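Local structure of 'Carboxyl esterase 2 (Tuber melanosporum Mel28, 5MIF) at residues 44-47 with 48-51; 227-230 with 231-234; 292-295 with 296-300. The protein probably hydrolyses carboxylic esters, using an alpha/beta hydrolase fold. All coordinates share one frame; numbering follows the deposited sequence.

Overall arrangement
Three local contacts show how chemistry follows place in one alpha/beta hydrolase subunit. Contact 1, residues 44-51, lies on the surface at the exit of helix 37-47, its centre 24 Å from that of the chain, and rests on one backbone bond and an arginine over a methyl. Contact 2, residues 227-234, is a partly buried short helix whose T229 and F230 are buried. Contact 3, residues 292-300, is largely buried on the crossover helix 290-302 and adds charged groups that reach the second subunit. Contacts 2 and 3 touch, F230 CE1 lying 3.6 Å from Q292 NE2, whereas contact 1 stays about 11 Å from contact 2 and about 17 Å from contact 3, nearest atoms.

Contact 1 of 3, residues 44-47 with 48-51; sequences DAIS and SRPS
The C-terminal exit of helix 37-47 illustrates how a chain can leave a helix through a type I beta turn, I46-R49, in which I46 and R49 meet twice, once by backbone and once by side chain. The amide of R49 donates to the carbonyl of I46, with R49 N 3.0 Å from I46 O. The bond is fairly straight at hydrogen (158°), yet the donor stands above the carbonyl plane, well away from a lone pair, as the chain folds back over the peptide group.

On the side-chain side, the guanidinium of R49 lies with one face over the I46 methyl CG2, which sits off centre toward the rim and comes within 3.5 Å of NH1. Two torsions set up this overlap: CG2 of I46 lies beside its own backbone N, and the R49 chain bends at chi3 (-149°), turning the planar group back across the isoleucine. The touch is one of methyl against flat cation, without a directed bond.

Within the same turn, S47 OG donates back to D44 O, 2.6 Å away, three residues before it. The carboxylate of D44 turns instead to Q40 within helix 37-47. Beyond R49 the loop runs on toward strand 75-82, and S51 OG bonds to E243 of helix 241-251, tying this surface exit to that helix.

Contact 2 of 3, residues 227-230 with 231-234; sequences SATF and KEFP
With CG beside its backbone N (chi1 -48°), F233 swings its ring back along the preceding turn toward T229, whose methyl CG2 is likewise placed beside its own N while OG1 takes the position between N and the carbonyl carbon (chi1 51°). The two side chains meet at the end of helix 228-232, a short helix of the alpha/beta hydrolase fold that packs against helix 290-302. Ring atom CD2 of F233 comes 4.1 Å from CB of T229, and the outer CE2 approaches the threonine methyl: a loose, slanting contact rather than a stack. One face of the same ring carries E232 CG, 3.5 Å above the plane and displaced toward the rim.

The backbone shows a helix running out. E232 N binds A228 O, while K231 N reaches the same oxygen by a weak bond. The last full helical bond is the straightest of the three, F233 N to T229 O at 2.9 Å (159°). F233 is then the first residue to leave helical angles, and P234, lacking an amide hydrogen, cannot continue the ladder.

Outside, T229 OG1 is held by P288 O and Q291 N, fixing the side chain against the start of helix 290-302, and E232 OE1 forms a long, weak ion pair with R290. F230 packs among I289, T241 and I244. The side chain of F233 lies near, without touching, the probable Ser-His-Asp triad S190, H317 and D287. In place of an amide bond, P234 CA makes a bent CA-H...O contact with F230 O, 3.2 Å away.

Contact 3 of 3, residues 292-295 with 296-300; sequences QGED and FGRRL
D295 and R298, three residues apart on helix 290-302, form a salt bridge along one side of the helix that crosses between strands 279-284 and 307-312 in a beta-alpha-beta unit of the alpha/beta hydrolase fold. Its one N-H bond is weak: R298 NH1 is 3.4 Å from D295 OD1 and bends to 131° at hydrogen. The oxygen comes to the guanidinium edge, in its plane, although the carboxylate plane is turned 44° from it. R298 reaches back because its CG lies beside the backbone N (chi1 -67°) and the chain runs extended from CG to NE; on the way CG passes 3.3 Å from E294 O, and NH1 ends near E294 CB. E294 OE1 is also 4.4 Å from R298 NH1, but well out of the guanidinium plane, so only charge would link them.

Beneath the side chains runs a regular ladder, F296 to Q292, G297 to G293, R298 to E294 and R299 to D295. The straightest rung joins R298 N to E294 O at 2.9 Å.

In the second shell, the stronger partners of these charges lie elsewhere: Q291 NE2 bonds D295 OD1, and R311 of strand 307-312 forms a salt bridge with E294 OE2. R298 spans the subunit interface, its NH2 forming a salt bridge with E285 of the second subunit, whose L313 packs on both E294 and R298. On the buried side F296 rests on I281 and L273, while R299 NH2 forms a salt bridge with D270 and a hydrogen bond to A268 O. The helical backbone itself brings F296 CB to 3.3 Å from Q292 O.

Contact 1 of 3, residues 44-47 with 48-51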
# COMPACT_ATOMS: atom_id res chain seq x y z
N ASP A 44 -15.79 -13.57 -12.60
CA ASP A 44 -16.50 -14.68 -13.23
C ASP A 44 -18.01 -14.41 -13.22
O ASP A 44 -18.69 -14.59 -14.23
CB ASP A 44 -16.16 -16.00 -12.55
CG ASP A 44 -14.74 -16.45 -12.85
OD1 ASP A 44 -14.15 -15.94 -13.83
OD2 ASP A 44 -14.22 -17.32 -12.11
N ALA A 45 -18.53 -13.98 -12.07
CA ALA A 45 -19.96 -13.70 -11.92
C ALA A 45 -20.52 -12.59 -12.83
O ALA A 45 -21.72 -12.56 -13.09
CB ALA A 45 -20.27 -13.38 -10.46
N ILE A 46 -19.67 -11.68 -13.30
CA ILE A 46 -20.16 -10.57 -14.12
C ILE A 46 -19.71 -10.67 -15.57
O ILE A 46 -19.99 -9.78 -16.38
CB ILE A 46 -19.70 -9.19 -13.58
CG1 ILE A 46 -18.20 -9.00 -13.82
CG2 ILE A 46 -20.08 -9.05 -12.12
CD1 ILE A 46 -17.74 -7.56 -13.73
N SER A 47 -18.98 -11.73 -15.88
CA SER A 47 -18.52 -11.97 -17.24
C SER A 47 -19.76 -12.24 -18.08
O SER A 47 -19.77 -12.05 -19.29
CB SER A 47 -17.52 -13.14 -17.30
OG SER A 47 -18.11 -14.31 -16.76
N SER A 48 -20.80 -12.72 -17.39
CA SER A 48 -22.09 -13.04 -17.95
C SER A 48 -22.99 -11.82 -18.21
O SER A 48 -23.99 -11.91 -18.92
CB SER A 48 -22.79 -14.01 -16.99
OG SER A 48 -24.08 -13.51 -16.61
N ARG A 49 -22.59 -10.67 -17.69
CA ARG A 49 -23.40 -9.46 -17.74
C ARG A 49 -23.11 -8.56 -18.95
O ARG A 49 -21.95 -8.39 -19.32
CB ARG A 49 -23.21 -8.68 -16.45
CG ARG A 49 -24.00 -9.28 -15.32
CD ARG A 49 -24.01 -8.37 -14.13
NE ARG A 49 -24.10 -9.17 -12.92
CZ ARG A 49 -23.69 -8.75 -11.73
NH1 ARG A 49 -23.16 -7.53 -11.61
NH2 ARG A 49 -23.79 -9.54 -10.67
N PRO A 50 -24.17 -8.00 -19.57
CA PRO A 50 -23.93 -7.01 -20.62
C PRO A 50 -23.39 -5.75 -19.98
O PRO A 50 -23.84 -5.41 -18.88
CB PRO A 50 -25.32 -6.79 -21.24
CG PRO A 50 -26.27 -7.08 -20.13
CD PRO A 50 -25.61 -8.17 -19.29
N SER A 51 -22.46 -5.06 -20.64
CA SER A 51 -21.91 -3.81 -20.11
C SER A 51 -23.00 -2.77 -19.90
O SER A 51 -23.90 -2.64 -20.72
CB SER A 51 -20.83 -3.27 -21.04
OG SER A 51 -20.42 -1.98 -20.63

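Contact 2 of 3, residues 227-230 with 231-234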
# COMPACT_ATOMS: atom_id res chain seq x y z
N SER A 227 -2.54 4.18 -23.39
CA SER A 227 -1.27 3.83 -22.79
C SER A 227 -1.05 2.33 -22.91
O SER A 227 -1.94 1.60 -23.35
CB SER A 227 -1.24 4.27 -21.32
OG SER A 227 -2.41 3.85 -20.64
N ALA A 228 0.16 1.89 -22.54
CA ALA A 228 0.57 0.49 -22.67
C ALA A 228 -0.44 -0.51 -22.09
O ALA A 228 -0.70 -1.55 -22.69
CB ALA A 228 1.94 0.30 -22.02
N THR A 229 -1.00 -0.20 -20.92
CA THR A 229 -1.90 -1.16 -20.28
C THR A 229 -3.27 -1.26 -20.97
O THR A 229 -4.01 -2.21 -20.70
CB THR A 229 -2.12 -0.83 -18.79
OG1 THR A 229 -2.50 0.54 -18.64
CG2 THR A 229 -0.85 -1.10 -17.98
N PHE A 230 -3.62 -0.31 -21.84
CA PHE A 230 -4.82 -0.46 -22.68
C PHE A 230 -4.69 -1.73 -23.51
O PHE A 230 -5.61 -2.53 -23.60
CB PHE A 230 -5.02 0.72 -23.64
CG PHE A 230 -5.79 1.87 -23.05
CD1 PHE A 230 -5.25 2.66 -22.04
CD2 PHE A 230 -7.07 2.17 -23.51
CE1 PHE A 230 -5.96 3.73 -21.51
CE2 PHE A 230 -7.78 3.23 -22.99
CZ PHE A 230 -7.23 4.02 -21.99
N LYS A 231 -3.50 -1.90 -24.09
CA LYS A 231 -3.17 -3.07 -24.90
C LYS A 231 -3.02 -4.34 -24.05
O LYS A 231 -3.37 -5.43 -24.50
CB LYS A 231 -1.88 -2.79 -25.68
CG LYS A 231 -2.04 -1.69 -26.71
CD LYS A 231 -0.72 -1.01 -27.03
CE LYS A 231 -0.93 0.15 -28.02
NZ LYS A 231 0.34 0.58 -28.70
N GLU A 232 -2.51 -4.20 -22.83
CA GLU A 232 -2.27 -5.36 -21.98
C GLU A 232 -3.57 -5.95 -21.41
O GLU A 232 -3.70 -7.17 -21.28
CB GLU A 232 -1.32 -5.00 -20.84
CG GLU A 232 -0.92 -6.19 -19.99
CD GLU A 232 0.16 -5.85 -18.98
OE1 GLU A 232 0.58 -4.68 -18.92
OE2 GLU A 232 0.59 -6.79 -18.27
N PHE A 233 -4.53 -5.09 -21.07
CA PHE A 233 -5.81 -5.56 -20.52
C PHE A 233 -7.03 -5.01 -21.27
O PHE A 233 -7.92 -4.43 -20.65
CB PHE A 233 -5.91 -5.15 -19.05
CG PHE A 233 -4.69 -5.48 -18.24
CD1 PHE A 233 -4.46 -6.77 -17.79
CD2 PHE A 233 -3.77 -4.49 -17.94
CE1 PHE A 233 -3.33 -7.06 -17.04
CE2 PHE A 233 -2.64 -4.77 -17.19
CZ PHE A 233 -2.42 -6.06 -16.74
N PRO A 234 -7.09 -5.23 -22.61
CA PRO A 234 -8.11 -4.58 -23.45
C PRO A 234 -9.55 -4.84 -22.99
O PRO A 234 -10.41 -3.97 -23.14
CB PRO A 234 -7.86 -5.18 -24.84
CG PRO A 234 -7.18 -6.48 -24.58
CD PRO A 234 -6.32 -6.24 -23.37

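Contact 3 of 3, residues 292-295 with 296-300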
# COMPACT_ATOMS: atom_id res chain seq x y z
N GLN A 292 -1.87 5.12 -16.48
CA GLN A 292 -2.13 6.55 -16.33
C GLN A 292 -1.79 7.06 -14.94
O GLN A 292 -1.13 8.09 -14.78
CB GLN A 292 -3.59 6.87 -16.67
CG GLN A 292 -3.87 6.78 -18.15
CD GLN A 292 -5.27 7.23 -18.51
OE1 GLN A 292 -5.93 7.95 -17.75
NE2 GLN A 292 -5.75 6.77 -19.66
N GLY A 293 -2.27 6.35 -13.92
CA GLY A 293 -2.00 6.72 -12.54
C GLY A 293 -0.51 6.69 -12.22
O GLY A 293 0.01 7.64 -11.63
N GLU A 294 0.17 5.62 -12.64
CA GLU A 294 1.59 5.44 -12.35
C GLU A 294 2.43 6.51 -13.04
O GLU A 294 3.31 7.11 -12.42
CB GLU A 294 2.04 4.03 -12.74
CG GLU A 294 1.38 2.93 -11.91
CD GLU A 294 1.94 1.51 -12.13
OE1 GLU A 294 2.57 1.25 -13.17
OE2 GLU A 294 1.74 0.66 -11.24
N ASP A 295 2.14 6.77 -14.31
CA ASP A 295 2.85 7.82 -15.05
C ASP A 295 2.61 9.19 -14.42
O ASP A 295 3.53 10.00 -14.32
CB ASP A 295 2.43 7.83 -16.52
CG ASP A 295 3.00 6.65 -17.30
OD1 ASP A 295 3.96 6.02 -16.82
OD2 ASP A 295 2.47 6.36 -18.39
N PHE A 296 1.37 9.45 -14.02
CA PHE A 296 1.04 10.73 -13.38
C PHE A 296 1.84 10.88 -12.08
O PHE A 296 2.40 11.94 -11.80
CB PHE A 296 -0.47 10.84 -13.13
CG PHE A 296 -0.92 12.20 -12.67
CD1 PHE A 296 -0.69 13.32 -13.45
CD2 PHE A 296 -1.60 12.35 -11.47
CE1 PHE A 296 -1.12 14.58 -13.03
CE2 PHE A 296 -2.04 13.60 -11.05
CZ PHE A 296 -1.80 14.72 -11.82
N GLY A 297 1.89 9.81 -11.28
CA GLY A 297 2.65 9.84 -10.04
C GLY A 297 4.15 10.07 -10.26
O GLY A 297 4.74 10.91 -9.58
N ARG A 298 4.74 9.37 -11.22
CA ARG A 298 6.16 9.54 -11.53
C ARG A 298 6.44 10.98 -11.94
O ARG A 298 7.46 11.57 -11.58
CB ARG A 298 6.61 8.60 -12.65
CG ARG A 298 6.57 7.14 -12.28
CD ARG A 298 7.07 6.29 -13.42
NE ARG A 298 7.24 4.90 -13.03
CZ ARG A 298 6.55 3.89 -13.57
NH1 ARG A 298 5.63 4.12 -14.50
NH2 ARG A 298 6.78 2.64 -13.16
N ARG A 299 5.50 11.55 -12.68
CA ARG A 299 5.61 12.93 -13.10
C ARG A 299 5.57 13.89 -11.89
O ARG A 299 6.38 14.81 -11.80
CB ARG A 299 4.51 13.23 -14.11
CG ARG A 299 4.55 14.60 -14.64
CD ARG A 299 4.26 14.66 -16.12
NE ARG A 299 4.49 16.04 -16.50
CZ ARG A 299 3.58 16.85 -17.01
NH1 ARG A 299 2.35 16.40 -17.27
NH2 ARG A 299 3.91 18.10 -17.28
N LEU A 300 4.67 13.65 -10.93
CA LEU A 300 4.64 14.44 -9.70
C LEU A 300 5.95 14.30 -8.91
O LEU A 300 6.47 15.27 -8.35
CB LEU A 300 3.48 14.02 -8.80
CG LEU A 300 2.07 14.23 -9.33
CD1 LEU A 300 1.06 13.63 -8.37
CD2 LEU A 300 1.82 15.72 -9.50